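Local coordinates for protein putative xylanase (Bacteroides fragilis, PDB 2P1G) that is of unknown function but may hydrolyse glycosyl bonds, and belongs to an amidase-like family of the papain-like peptidase clan CA, at residues N12-V17 with I194-K199; D94-A99 with I177-T182; D107-Y112 with L169-N174; L205-S208 with K213-V216. All blocks are in the same frame, centred on the assembly; numbering follows the deposited sequence.

Interaction 1. Residues N12-V17 with I194-K199; sequences NGLGFV and IAIYIK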
loop_
_atom_site.group_PDB
_atom_site.type_symbol
_atom_site.label_atom_id
_atom_site.label_comp_id
_atom_site.label_asym_id
_atom_site.label_seq_id
_atom_site.Cartn_x
_atom_site.Cartn_y
_atom_site.Cartn_z
ATOM N N ASN A 12 14.993 -4.906 4.257
ATOM C CA ASN A 12 14.653 -3.606 4.827
ATOM C C ASN A 12 13.379 -3.636 5.665
ATOM O O ASN A 12 13.330 -3.062 6.771
ATOM C CB ASN A 12 14.611 -2.528 3.745
ATOM C CG ASN A 12 15.998 -2.082 3.335
ATOM O OD1 ASN A 12 16.733 -1.494 4.130
ATOM N ND2 ASN A 12 16.363 -2.363 2.106
ATOM N N GLY A 13 12.367 -4.342 5.164
ATOM C CA GLY A 13 11.104 -4.502 5.878
ATOM C C GLY A 13 11.290 -5.150 7.243
ATOM O O GLY A 13 10.690 -4.725 8.233
ATOM N N LEU A 14 12.142 -6.180 7.296
ATOM C CA LEU A 14 12.302 -6.947 8.525
ATOM C C LEU A 14 12.915 -6.120 9.642
ATOM O O LEU A 14 12.684 -6.396 10.816
ATOM C CB LEU A 14 13.072 -8.243 8.276
ATOM C CG LEU A 14 12.269 -9.372 7.624
ATOM C CD1 LEU A 14 13.216 -10.476 7.152
ATOM C CD2 LEU A 14 11.182 -9.936 8.570
ATOM N N GLY A 15 13.670 -5.089 9.271
ATOM C CA GLY A 15 14.245 -4.165 10.249
ATOM C C GLY A 15 13.206 -3.374 11.029
ATOM O O GLY A 15 13.513 -2.756 12.062
ATOM N N PHE A 16 11.960 -3.411 10.557
ATOM C CA PHE A 16 10.876 -2.690 11.208
ATOM C C PHE A 16 10.089 -3.554 12.181
ATOM O O PHE A 16 9.148 -3.067 12.810
ATOM C CB PHE A 16 9.896 -2.154 10.165
ATOM C CG PHE A 16 10.370 -0.923 9.476
ATOM C CD1 PHE A 16 10.009 0.335 9.951
ATOM C CD2 PHE A 16 11.154 -1.015 8.333
ATOM C CE1 PHE A 16 10.448 1.489 9.312
ATOM C CE2 PHE A 16 11.595 0.160 7.675
ATOM C CZ PHE A 16 11.230 1.389 8.159
ATOM N N VAL A 17 10.441 -4.827 12.297
ATOM C CA VAL A 17 9.631 -5.718 13.143
ATOM C C VAL A 17 9.549 -5.140 14.570
ATOM O O VAL A 17 10.564 -4.755 15.150
ATOM C CB VAL A 17 10.125 -7.193 13.078
ATOM C CG1 VAL A 17 9.511 -8.067 14.194
ATOM C CG2 VAL A 17 9.785 -7.798 11.715
ATOM N N ILE A 194 4.259 -7.076 2.949
ATOM C CA ILE A 194 5.344 -7.655 2.164
ATOM C C ILE A 194 5.300 -9.183 2.314
ATOM O O ILE A 194 5.177 -9.704 3.449
ATOM C CB ILE A 194 6.713 -7.099 2.648
ATOM C CG1 ILE A 194 6.756 -5.574 2.493
ATOM C CG2 ILE A 194 7.868 -7.773 1.865
ATOM C CD1 ILE A 194 7.893 -4.919 3.273
ATOM N N ALA A 195 5.418 -9.888 1.189
ATOM C CA ALA A 195 5.405 -11.358 1.189
ATOM C C ALA A 195 6.644 -11.911 1.877
ATOM O O ALA A 195 7.759 -11.418 1.675
ATOM C CB ALA A 195 5.320 -11.889 -0.228
ATOM N N ILE A 196 6.430 -12.940 2.683
ATOM C CA ILE A 196 7.534 -13.631 3.345
ATOM C C ILE A 196 7.112 -15.065 3.543
ATOM O O ILE A 196 6.023 -15.325 4.056
ATOM C CB ILE A 196 7.999 -12.958 4.674
ATOM C CG1 ILE A 196 9.198 -13.734 5.270
ATOM C CG2 ILE A 196 6.875 -12.840 5.709
ATOM C CD1 ILE A 196 9.820 -13.056 6.471
ATOM N N TYR A 197 7.957 -15.985 3.086
ATOM C CA TYR A 197 7.708 -17.400 3.262
ATOM C C TYR A 197 8.336 -17.856 4.575
ATOM O O TYR A 197 9.523 -17.599 4.822
ATOM C CB TYR A 197 8.263 -18.195 2.077
ATOM C CG TYR A 197 7.395 -18.124 0.844
ATOM C CD1 TYR A 197 6.386 -19.074 0.620
ATOM C CD2 TYR A 197 7.553 -17.097 -0.073
ATOM C CE1 TYR A 197 5.572 -19.012 -0.533
ATOM C CE2 TYR A 197 6.755 -17.020 -1.201
ATOM C CZ TYR A 197 5.764 -17.950 -1.415
ATOM O OH TYR A 197 5.000 -17.856 -2.548
ATOM N N ILE A 198 7.509 -18.471 5.414
ATOM C CA ILE A 198 7.870 -18.926 6.763
ATOM C C ILE A 198 7.324 -20.344 6.849
ATOM O O ILE A 198 6.138 -20.548 6.615
ATOM C CB ILE A 198 7.151 -18.090 7.899
ATOM C CG1 ILE A 198 7.529 -16.598 7.852
ATOM C CG2 ILE A 198 7.461 -18.664 9.307
ATOM C CD1 ILE A 198 9.036 -16.321 7.986
ATOM N N LYS A 199 8.185 -21.316 7.168
ATOM C CA LYS A 199 7.761 -22.731 7.252
ATOM C C LYS A 199 7.053 -23.214 5.975
ATOM O O LYS A 199 6.123 -24.025 6.027
ATOM C CB LYS A 199 6.859 -22.955 8.479
ATOM C CG LYS A 199 7.539 -22.731 9.829
ATOM C CD LYS A 199 6.483 -22.655 10.975
ATOM C CE LYS A 199 5.902 -24.007 11.351
ATOM N NZ LYS A 199 4.676 -23.900 12.234
#
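Leu-14 meets Ile-196, and Gly-13 meets Ile-194, where the short N-terminal helix 10-14 packs on strand 189-198. This is helix-on-sheet packing, here on one face of the main antiparallel sheet. The contact is small, burying 107 Å² in all, and no hydrogen bond crosses it. Two alternate strand residues, Ile-194 and Ile-196, point to the helix.

The one side-chain pair is apolar. Leu-14 CD2 and Ile-196 CD1 approach tip to tip, 4.0 Å apart. Ile-196 holds CG1 anti to its backbone N (chi1 -178°), and its chain runs on extended, which carries CD1 well out from the strand. Leu-10, one turn earlier on the helix, touches Ile-194 and Ile-196. Val-216 touches Leu-14 and Ile-196.

The second contact is of side chain to backbone. Ile-194 CD1 lies 4.2 Å from Gly-13 CA. Gly-13 has no side chain, so the methyl reaches the helix backbone itself.

Backbone bonds shape both partners. After the helix comes a type I turn from Leu-14 to Val-17, with Val-17 N bonded to Leu-14 O at 3.1 Å. On the strand side, Ile-194 and Ile-196 pair with Leu-205 and His-203 of strand 201-208.

Flanking groups reach outward. Asn-12 ND2 bonds to Gln-59 OE1. The Phe-16 ring meets Phe-46 of helix 43-54 edge-to-face. Phe-16 N donates to Gly-13 O at 3.0 Å, and Gly-13 O also lies in the plane of the Phe-16 ring, at its edge, 3.7 Å from CD2.

Interaction 2. Residues D94-A99 with I177-T182; sequences DWINNA and IIALTT
Ile-96 CD1 rests 4.2 Å from Ala-179 CB, and Trp-95 CH2 lies 4.5 Å from Ile-177 CD1. These two apolar touches are the direct contact between helix 92-101 and strand 177-182. Ile-177 comes up at the edge of the indole, near its plane, and not over a face. All four residues are buried, and no hydrogen bond links the segments.

The two helix residues also touch each other. Ile-96 CG1 sits in the plane of the Trp-95 ring, at its edge, 3.9 Å from CE3. Trp-95 turns CG away from its backbone N (chi1 -173°), which sends the benzo end of the indole toward the strand.

In the next shell, Met-192 of strand 189-198 touches Trp-95, Ile-177 and Ala-179. Arg-235 and Leu-237 of strand 231-238 touch Ile-96. The indole is fixed at its polar end too, by a hydrogen bond from NE1 to Glu-48 OE2.

Further out, the helix is held on its far side. Asp-94 OD2 forms a salt bridge with Arg-78 NH2. Asn-98 bonds to Arg-74 O and Asp-79 N. Ile-178 and Leu-180 of the strand point to the other face of the sheet, where they meet Leu-221 of helix 221-226. Helices thus pack on both faces of the antiparallel sheet, an alpha+beta arrangement consistent with the papain-like clan CA.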
loop_
_atom_site.group_PDB
_atom_site.type_symbol
_atom_site.label_atom_id
_atom_site.label_comp_id
_atom_site.label_asym_id
_atom_site.label_seq_id
_atom_site.Cartn_x
_atom_site.Cartn_y
_atom_site.Cartn_z
ATOM N N ASP A 94 -4.134 4.098 -6.826
ATOM C CA ASP A 94 -3.469 5.260 -7.377
ATOM C C ASP A 94 -1.954 5.199 -7.054
ATOM O O ASP A 94 -1.107 5.468 -7.914
ATOM C CB ASP A 94 -4.100 6.476 -6.715
ATOM C CG ASP A 94 -3.935 7.742 -7.509
ATOM O OD1 ASP A 94 -3.430 7.734 -8.661
ATOM O OD2 ASP A 94 -4.337 8.788 -6.947
ATOM N N TRP A 95 -1.655 4.855 -5.805
ATOM C CA TRP A 95 -0.295 4.641 -5.317
ATOM C C TRP A 95 0.428 3.603 -6.183
ATOM O O TRP A 95 1.584 3.806 -6.614
ATOM C CB TRP A 95 -0.362 4.188 -3.868
ATOM C CG TRP A 95 0.937 4.070 -3.125
ATOM C CD1 TRP A 95 1.497 5.004 -2.318
ATOM C CD2 TRP A 95 1.809 2.930 -3.093
ATOM N NE1 TRP A 95 2.686 4.536 -1.794
ATOM C CE2 TRP A 95 2.892 3.257 -2.247
ATOM C CE3 TRP A 95 1.774 1.660 -3.690
ATOM C CZ2 TRP A 95 3.940 2.363 -1.988
ATOM C CZ3 TRP A 95 2.811 0.776 -3.435
ATOM C CH2 TRP A 95 3.877 1.126 -2.587
ATOM N N ILE A 96 -0.246 2.486 -6.411
ATOM C CA ILE A 96 0.327 1.436 -7.282
ATOM C C ILE A 96 0.561 1.974 -8.712
ATOM O O ILE A 96 1.637 1.790 -9.277
ATOM C CB ILE A 96 -0.565 0.174 -7.317
ATOM C CG1 ILE A 96 -0.557 -0.522 -5.966
ATOM C CG2 ILE A 96 -0.087 -0.778 -8.423
ATOM C CD1 ILE A 96 -1.654 -1.565 -5.794
ATOM N N ASN A 97 -0.430 2.654 -9.285
ATOM C CA ASN A 97 -0.287 3.214 -10.640
ATOM C C ASN A 97 0.922 4.157 -10.722
ATOM O O ASN A 97 1.660 4.144 -11.700
ATOM C CB ASN A 97 -1.549 3.981 -11.036
ATOM C CG ASN A 97 -1.493 4.494 -12.452
ATOM O OD1 ASN A 97 -1.382 3.712 -13.413
ATOM N ND2 ASN A 97 -1.541 5.815 -12.600
ATOM N N ASN A 98 1.106 4.974 -9.680
ATOM C CA ASN A 98 2.198 5.947 -9.640
ATOM C C ASN A 98 3.542 5.237 -9.716
ATOM O O ASN A 98 4.435 5.635 -10.475
ATOM C CB ASN A 98 2.116 6.800 -8.361
ATOM C CG ASN A 98 3.286 7.794 -8.234
ATOM O OD1 ASN A 98 3.392 8.729 -9.025
ATOM N ND2 ASN A 98 4.134 7.603 -7.223
ATOM N N ALA A 99 3.667 4.165 -8.944
ATOM C CA ALA A 99 4.933 3.476 -8.802
ATOM C C ALA A 99 5.190 2.640 -10.054
ATOM O O ALA A 99 6.322 2.577 -10.513
ATOM C CB ALA A 99 4.910 2.592 -7.554
ATOM N N ILE A 177 5.441 -6.919 -2.819
ATOM C CA ILE A 177 4.429 -6.173 -2.089
ATOM C C ILE A 177 3.097 -6.820 -2.404
ATOM O O ILE A 177 2.789 -7.108 -3.581
ATOM C CB ILE A 177 4.454 -4.680 -2.508
ATOM C CG1 ILE A 177 5.761 -4.043 -2.013
ATOM C CG2 ILE A 177 3.234 -3.939 -1.959
ATOM C CD1 ILE A 177 6.105 -2.744 -2.698
ATOM N N ILE A 178 2.299 -7.048 -1.366
ATOM C CA ILE A 178 1.006 -7.693 -1.529
ATOM C C ILE A 178 -0.046 -6.685 -1.133
ATOM O O ILE A 178 -0.044 -6.206 0.010
ATOM C CB ILE A 178 0.841 -8.911 -0.577
ATOM C CG1 ILE A 178 1.939 -9.963 -0.809
ATOM C CG2 ILE A 178 -0.571 -9.544 -0.726
ATOM C CD1 ILE A 178 1.991 -10.523 -2.220
ATOM N N ALA A 179 -0.927 -6.359 -2.066
ATOM C CA ALA A 179 -2.112 -5.532 -1.737
ATOM C C ALA A 179 -3.353 -6.411 -1.642
ATOM O O ALA A 179 -3.682 -7.152 -2.579
ATOM C CB ALA A 179 -2.325 -4.429 -2.790
ATOM N N LEU A 180 -4.052 -6.316 -0.516
ATOM C CA LEU A 180 -5.236 -7.136 -0.269
ATOM C C LEU A 180 -6.446 -6.368 -0.799
ATOM O O LEU A 180 -6.780 -5.281 -0.282
ATOM C CB LEU A 180 -5.406 -7.367 1.225
ATOM C CG LEU A 180 -4.331 -8.151 1.985
ATOM C CD1 LEU A 180 -4.926 -8.695 3.264
ATOM C CD2 LEU A 180 -3.759 -9.269 1.192
ATOM N N THR A 181 -7.088 -6.939 -1.806
ATOM C CA THR A 181 -8.197 -6.310 -2.516
ATOM C C THR A 181 -9.478 -6.556 -1.742
ATOM O O THR A 181 -9.602 -7.559 -1.037
ATOM C CB THR A 181 -8.340 -6.808 -3.995
ATOM O OG1 THR A 181 -8.484 -8.229 -4.029
ATOM C CG2 THR A 181 -7.109 -6.431 -4.807
ATOM N N THR A 182 -10.421 -5.625 -1.891
ATOM C CA THR A 182 -11.643 -5.623 -1.094
ATOM C C THR A 182 -12.838 -5.252 -1.969
ATOM O O THR A 182 -12.676 -4.591 -3.006
ATOM C CB THR A 182 -11.538 -4.641 0.130
ATOM O OG1 THR A 182 -12.750 -4.685 0.901
ATOM C CG2 THR A 182 -11.300 -3.164 -0.317
#

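Interaction 3. Residues D107-Y112 with L169-N174; sequences DVTAAY and LPWIKN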
loop_
_atom_site.group_PDB
_atom_site.type_symbol
_atom_site.label_atom_id
_atom_site.label_comp_id
_atom_site.label_asym_id
_atom_site.label_seq_id
_atom_site.Cartn_x
_atom_site.Cartn_y
_atom_site.Cartn_z
ATOM N N ASP A 107 4.027 -4.873 -12.044
ATOM C CA ASP A 107 2.725 -5.447 -11.674
ATOM C C ASP A 107 2.763 -6.927 -12.055
ATOM O O ASP A 107 2.502 -7.322 -13.216
ATOM C CB ASP A 107 1.594 -4.668 -12.372
ATOM C CG ASP A 107 0.224 -5.080 -11.910
ATOM O OD1 ASP A 107 0.099 -6.216 -11.406
ATOM O OD2 ASP A 107 -0.740 -4.251 -12.012
ATOM N N VAL A 108 3.094 -7.747 -11.063
ATOM C CA VAL A 108 3.270 -9.186 -11.268
ATOM C C VAL A 108 1.917 -9.862 -11.554
ATOM O O VAL A 108 1.791 -10.655 -12.487
ATOM C CB VAL A 108 3.935 -9.850 -10.042
ATOM C CG1 VAL A 108 4.033 -11.351 -10.271
ATOM C CG2 VAL A 108 5.349 -9.244 -9.790
ATOM N N THR A 109 0.898 -9.539 -10.776
ATOM C CA THR A 109 -0.434 -10.083 -11.088
ATOM C C THR A 109 -0.910 -9.726 -12.516
ATOM O O THR A 109 -1.636 -10.492 -13.133
ATOM C CB THR A 109 -1.503 -9.755 -10.015
ATOM O OG1 THR A 109 -1.127 -8.587 -9.261
ATOM C CG2 THR A 109 -1.661 -10.922 -9.053
ATOM N N ALA A 110 -0.510 -8.567 -13.033
ATOM C CA ALA A 110 -0.833 -8.210 -14.425
ATOM C C ALA A 110 -0.194 -9.164 -15.425
ATOM O O ALA A 110 -0.771 -9.425 -16.486
ATOM C CB ALA A 110 -0.417 -6.784 -14.730
ATOM N N ALA A 111 0.977 -9.684 -15.080
ATOM C CA ALA A 111 1.718 -10.594 -15.959
ATOM C C ALA A 111 1.189 -12.032 -15.902
ATOM O O ALA A 111 1.310 -12.786 -16.876
ATOM C CB ALA A 111 3.189 -10.566 -15.604
ATOM N N TYR A 112 0.612 -12.413 -14.772
ATOM C CA TYR A 112 0.273 -13.819 -14.522
ATOM C C TYR A 112 -1.215 -14.149 -14.465
ATOM O O TYR A 112 -1.646 -15.225 -14.894
ATOM C CB TYR A 112 0.914 -14.284 -13.216
ATOM C CG TYR A 112 2.374 -14.602 -13.323
ATOM C CD1 TYR A 112 2.818 -15.925 -13.543
ATOM C CD2 TYR A 112 3.317 -13.604 -13.205
ATOM C CE1 TYR A 112 4.187 -16.221 -13.632
ATOM C CE2 TYR A 112 4.678 -13.894 -13.287
ATOM C CZ TYR A 112 5.099 -15.197 -13.498
ATOM O OH TYR A 112 6.448 -15.437 -13.577
ATOM N N LEU A 169 2.447 -19.433 -4.237
ATOM C CA LEU A 169 2.610 -19.859 -5.617
ATOM C C LEU A 169 4.039 -19.587 -6.052
ATOM O O LEU A 169 4.704 -18.698 -5.515
ATOM C CB LEU A 169 1.640 -19.108 -6.551
ATOM C CG LEU A 169 0.130 -19.311 -6.392
ATOM C CD1 LEU A 169 -0.631 -18.229 -7.145
ATOM C CD2 LEU A 169 -0.284 -20.699 -6.863
ATOM N N PRO A 170 4.512 -20.318 -7.075
ATOM C CA PRO A 170 5.907 -20.190 -7.501
ATOM C C PRO A 170 6.233 -18.762 -7.959
ATOM O O PRO A 170 7.385 -18.332 -7.867
ATOM C CB PRO A 170 5.996 -21.147 -8.695
ATOM C CG PRO A 170 4.849 -22.071 -8.546
ATOM C CD PRO A 170 3.763 -21.294 -7.885
ATOM N N TRP A 171 5.226 -18.035 -8.425
ATOM C CA TRP A 171 5.452 -16.694 -8.961
ATOM C C TRP A 171 5.289 -15.546 -7.973
ATOM O O TRP A 171 5.475 -14.379 -8.330
ATOM C CB TRP A 171 4.608 -16.473 -10.212
ATOM C CG TRP A 171 3.128 -16.724 -10.097
ATOM C CD1 TRP A 171 2.461 -17.879 -10.429
ATOM C CD2 TRP A 171 2.111 -15.762 -9.756
ATOM N NE1 TRP A 171 1.107 -17.709 -10.268
ATOM C CE2 TRP A 171 0.861 -16.418 -9.871
ATOM C CE3 TRP A 171 2.136 -14.404 -9.371
ATOM C CZ2 TRP A 171 -0.352 -15.781 -9.576
ATOM C CZ3 TRP A 171 0.913 -13.763 -9.068
ATOM C CH2 TRP A 171 -0.307 -14.453 -9.184
ATOM N N ILE A 172 4.985 -15.876 -6.720
ATOM C CA ILE A 172 4.966 -14.898 -5.657
ATOM C C ILE A 172 6.191 -15.189 -4.810
ATOM O O ILE A 172 6.368 -16.301 -4.309
ATOM C CB ILE A 172 3.684 -14.996 -4.795
ATOM C CG1 ILE A 172 2.442 -14.788 -5.679
ATOM C CG2 ILE A 172 3.735 -13.999 -3.618
ATOM C CD1 ILE A 172 1.119 -15.136 -4.984
ATOM N N LYS A 173 7.031 -14.177 -4.670
ATOM C CA LYS A 173 8.351 -14.338 -4.076
ATOM C C LYS A 173 8.503 -13.507 -2.820
ATOM O O LYS A 173 7.880 -12.447 -2.682
ATOM C CB LYS A 173 9.409 -13.907 -5.102
ATOM C CG LYS A 173 9.389 -14.761 -6.386
ATOM C CD LYS A 173 10.438 -14.280 -7.398
ATOM C CE LYS A 173 10.332 -15.030 -8.721
ATOM N NZ LYS A 173 11.428 -14.586 -9.663
ATOM N N ASN A 174 9.378 -13.954 -1.921
ATOM C CA ASN A 174 9.831 -13.118 -0.809
ATOM C C ASN A 174 10.090 -11.675 -1.246
ATOM O O ASN A 174 10.801 -11.454 -2.206
ATOM C CB ASN A 174 11.163 -13.649 -0.254
ATOM C CG ASN A 174 10.979 -14.738 0.796
ATOM O OD1 ASN A 174 9.893 -14.953 1.296
ATOM N ND2 ASN A 174 12.073 -15.412 1.151
HETATM O O HOH W 1 7.436 -14.401 -10.826
#
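Tyr-112 of the short helix 108-112 faces Trp-171, the third residue of a type I turn from Leu-169 to Ile-172, with their CA atoms 8.1 Å apart. Their rings form an offset stack. The phenol ring lies over the five-membered ring of the indole, centroids 4.3 Å apart and planes at 8°. The two side chains run antiparallel, and a CH-pi contact forms at each end. Tyr-112 CB sits 3.8 Å over the centroid of the indole six-membered ring, and Trp-171 CB covers the phenol face. With CG between its backbone N and carbonyl carbon (chi1 54°), Trp-171 lays its indole against Tyr-112. Leu-169 and Ile-172 lie on the opposite face of the indole.

Val-108 CG1 touches Trp-171 CE3 at 3.7 Å. Thr-109 CG2 meets the indole edge at CH2, 3.8 Å away. A water bridges Tyr-112 OH and Trp-171 O and donates to the latter at 3.2 Å. Trp-171 O also takes a bond from Arg-238 NH2.

Asp-107 caps the helix, OD1 accepting from Ala-110 N at 2.9 Å. Strand 231-238 runs beside the contact: Asp-107 OD2 forms a salt bridge with Arg-235 NH2, and Thr-109 OG1 bonds to Val-236 N. Leu-159 of strand 159-160 touches Trp-171.

Interaction 4. Residues L205-S208 with K213-V216; sequences LHAS and KVVV
His-206 and Val-215 bond through both their backbone groups. His-206 N donates to Val-215 O at 3.0 Å, and Val-215 N donates to His-206 O at 2.9 Å. Both donors lie nearly in line with the C=O they meet. Each oxygen also has a weaker CA-H partner: Leu-205 CA is 3.4 Å from Val-215 O, and Val-214 CA is 3.3 Å from His-206 O. Two contacts therefore grip each carbonyl.

The bonds between Ser-208 and Lys-213 are slightly longer and less well aligned. Ser-208 N donates to Lys-213 O at 3.1 Å, but from 52° out of the carbonyl plane. The return bond, Lys-213 N to Ser-208 O, is weak, with an angle of 123° at the hydrogen.

This is a beta hairpin of strands 201-208 and 213-216, an outer part of the main antiparallel sheet. Leu-205 with Val-216 and Ala-207 with Val-214 are its non-hydrogen-bonded pairs. Ala-207 O takes a weak bond from His-191 NE2. Backbone hydrogen bonds also join Leu-205 to Ile-194, and Val-214 to Asp-18 and Thr-19.

On the face of Leu-205 and Ala-207, Leu-205 holds CG anti to its backbone N (chi1 168°), which swings CD1 to 3.8 Å from Val-214 CG1. Phe-46 of helix 43-54 packs against this group. On the other face His-206 and Val-215 run alongside each other, His-206 CE1 3.7 Å from Val-215 CG2. His-206 ND1 bonds to Leu-204 O, and its ring meets that of His-191 almost at a right angle. Ser-208 OG bonds to Glu-211 N in the turn.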
loop_
_atom_site.group_PDB
_atom_site.type_symbol
_atom_site.label_atom_id
_atom_site.label_comp_id
_atom_site.label_asym_id
_atom_site.label_seq_id
_atom_site.Cartn_x
_atom_site.Cartn_y
_atom_site.Cartn_z
ATOM N N LEU A 205 4.348 -9.794 6.056
ATOM C CA LEU A 205 5.017 -8.877 6.936
ATOM C C LEU A 205 4.287 -7.534 6.778
ATOM O O LEU A 205 4.228 -6.996 5.677
ATOM C CB LEU A 205 6.498 -8.764 6.519
ATOM C CG LEU A 205 7.335 -7.634 7.150
ATOM C CD1 LEU A 205 7.448 -7.738 8.691
ATOM C CD2 LEU A 205 8.714 -7.583 6.490
ATOM N N HIS A 206 3.711 -7.008 7.860
ATOM C CA HIS A 206 2.811 -5.880 7.722
ATOM C C HIS A 206 2.667 -5.107 9.019
ATOM O O HIS A 206 2.973 -5.633 10.097
ATOM C CB HIS A 206 1.438 -6.361 7.208
ATOM C CG HIS A 206 0.643 -7.161 8.206
ATOM N ND1 HIS A 206 1.080 -8.362 8.731
ATOM C CD2 HIS A 206 -0.578 -6.943 8.745
ATOM C CE1 HIS A 206 0.165 -8.841 9.557
ATOM N NE2 HIS A 206 -0.855 -8.002 9.575
ATOM N N ALA A 207 2.243 -3.848 8.910
ATOM C CA ALA A 207 1.939 -3.071 10.090
ATOM C C ALA A 207 0.497 -3.370 10.446
ATOM O O ALA A 207 -0.407 -3.071 9.678
ATOM C CB ALA A 207 2.152 -1.586 9.838
ATOM N N SER A 208 0.315 -3.975 11.618
ATOM C CA SER A 208 -0.976 -4.492 12.080
ATOM C C SER A 208 -1.573 -3.586 13.163
ATOM O O SER A 208 -0.949 -3.377 14.197
ATOM C CB SER A 208 -0.762 -5.900 12.669
ATOM O OG SER A 208 -1.943 -6.402 13.288
ATOM N N LYS A 213 1.594 -3.234 16.030
ATOM C CA LYS A 213 2.983 -3.102 15.611
ATOM C C LYS A 213 3.233 -3.852 14.307
ATOM O O LYS A 213 2.372 -4.617 13.851
ATOM C CB LYS A 213 3.931 -3.642 16.691
ATOM C CG LYS A 213 3.787 -5.147 16.927
ATOM C CD LYS A 213 4.361 -5.527 18.295
ATOM C CE LYS A 213 4.301 -7.032 18.523
ATOM N NZ LYS A 213 4.852 -7.408 19.879
ATOM N N VAL A 214 4.415 -3.630 13.729
ATOM C CA VAL A 214 4.867 -4.379 12.534
ATOM C C VAL A 214 5.184 -5.809 12.954
ATOM O O VAL A 214 5.962 -6.020 13.886
ATOM C CB VAL A 214 6.124 -3.761 11.880
ATOM C CG1 VAL A 214 6.641 -4.646 10.708
ATOM C CG2 VAL A 214 5.825 -2.350 11.381
ATOM N N VAL A 215 4.572 -6.780 12.269
ATOM C CA VAL A 215 4.771 -8.206 12.587
ATOM C C VAL A 215 4.872 -9.062 11.328
ATOM O O VAL A 215 4.377 -8.692 10.266
ATOM C CB VAL A 215 3.575 -8.776 13.422
ATOM C CG1 VAL A 215 3.420 -8.021 14.735
ATOM C CG2 VAL A 215 2.276 -8.731 12.611
ATOM N N VAL A 216 5.520 -10.220 11.462
ATOM C CA VAL A 216 5.335 -11.293 10.492
ATOM C C VAL A 216 4.057 -12.001 10.970
ATOM O O VAL A 216 4.017 -12.551 12.094
ATOM C CB VAL A 216 6.548 -12.236 10.477
ATOM C CG1 VAL A 216 6.321 -13.430 9.538
ATOM C CG2 VAL A 216 7.812 -11.471 10.057
#

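Overall arrangement
From the N terminus, helix 10-14 opens interaction 1, which closes only at strand 189-198 and so spans most of the chain. Inside that loop lies interaction 2, from helix 92-101 to strand 177-182. Interaction 3 is nested again inside it, joining 107-112 to the loop 169-174. Interaction 4 follows in series as a local hairpin. Strands 177-182, 189-198, 201-208 and 213-216 are successive neighbours in one antiparallel sheet, so interactions 1, 2 and 4 share it. Interactions 1 and 4 are close, with centres about 9 Å apart. Interaction 3 reaches interaction 1 through Tyr-197 OH and Ile-172 O, a probable hydrogen bond of 2.7 Å.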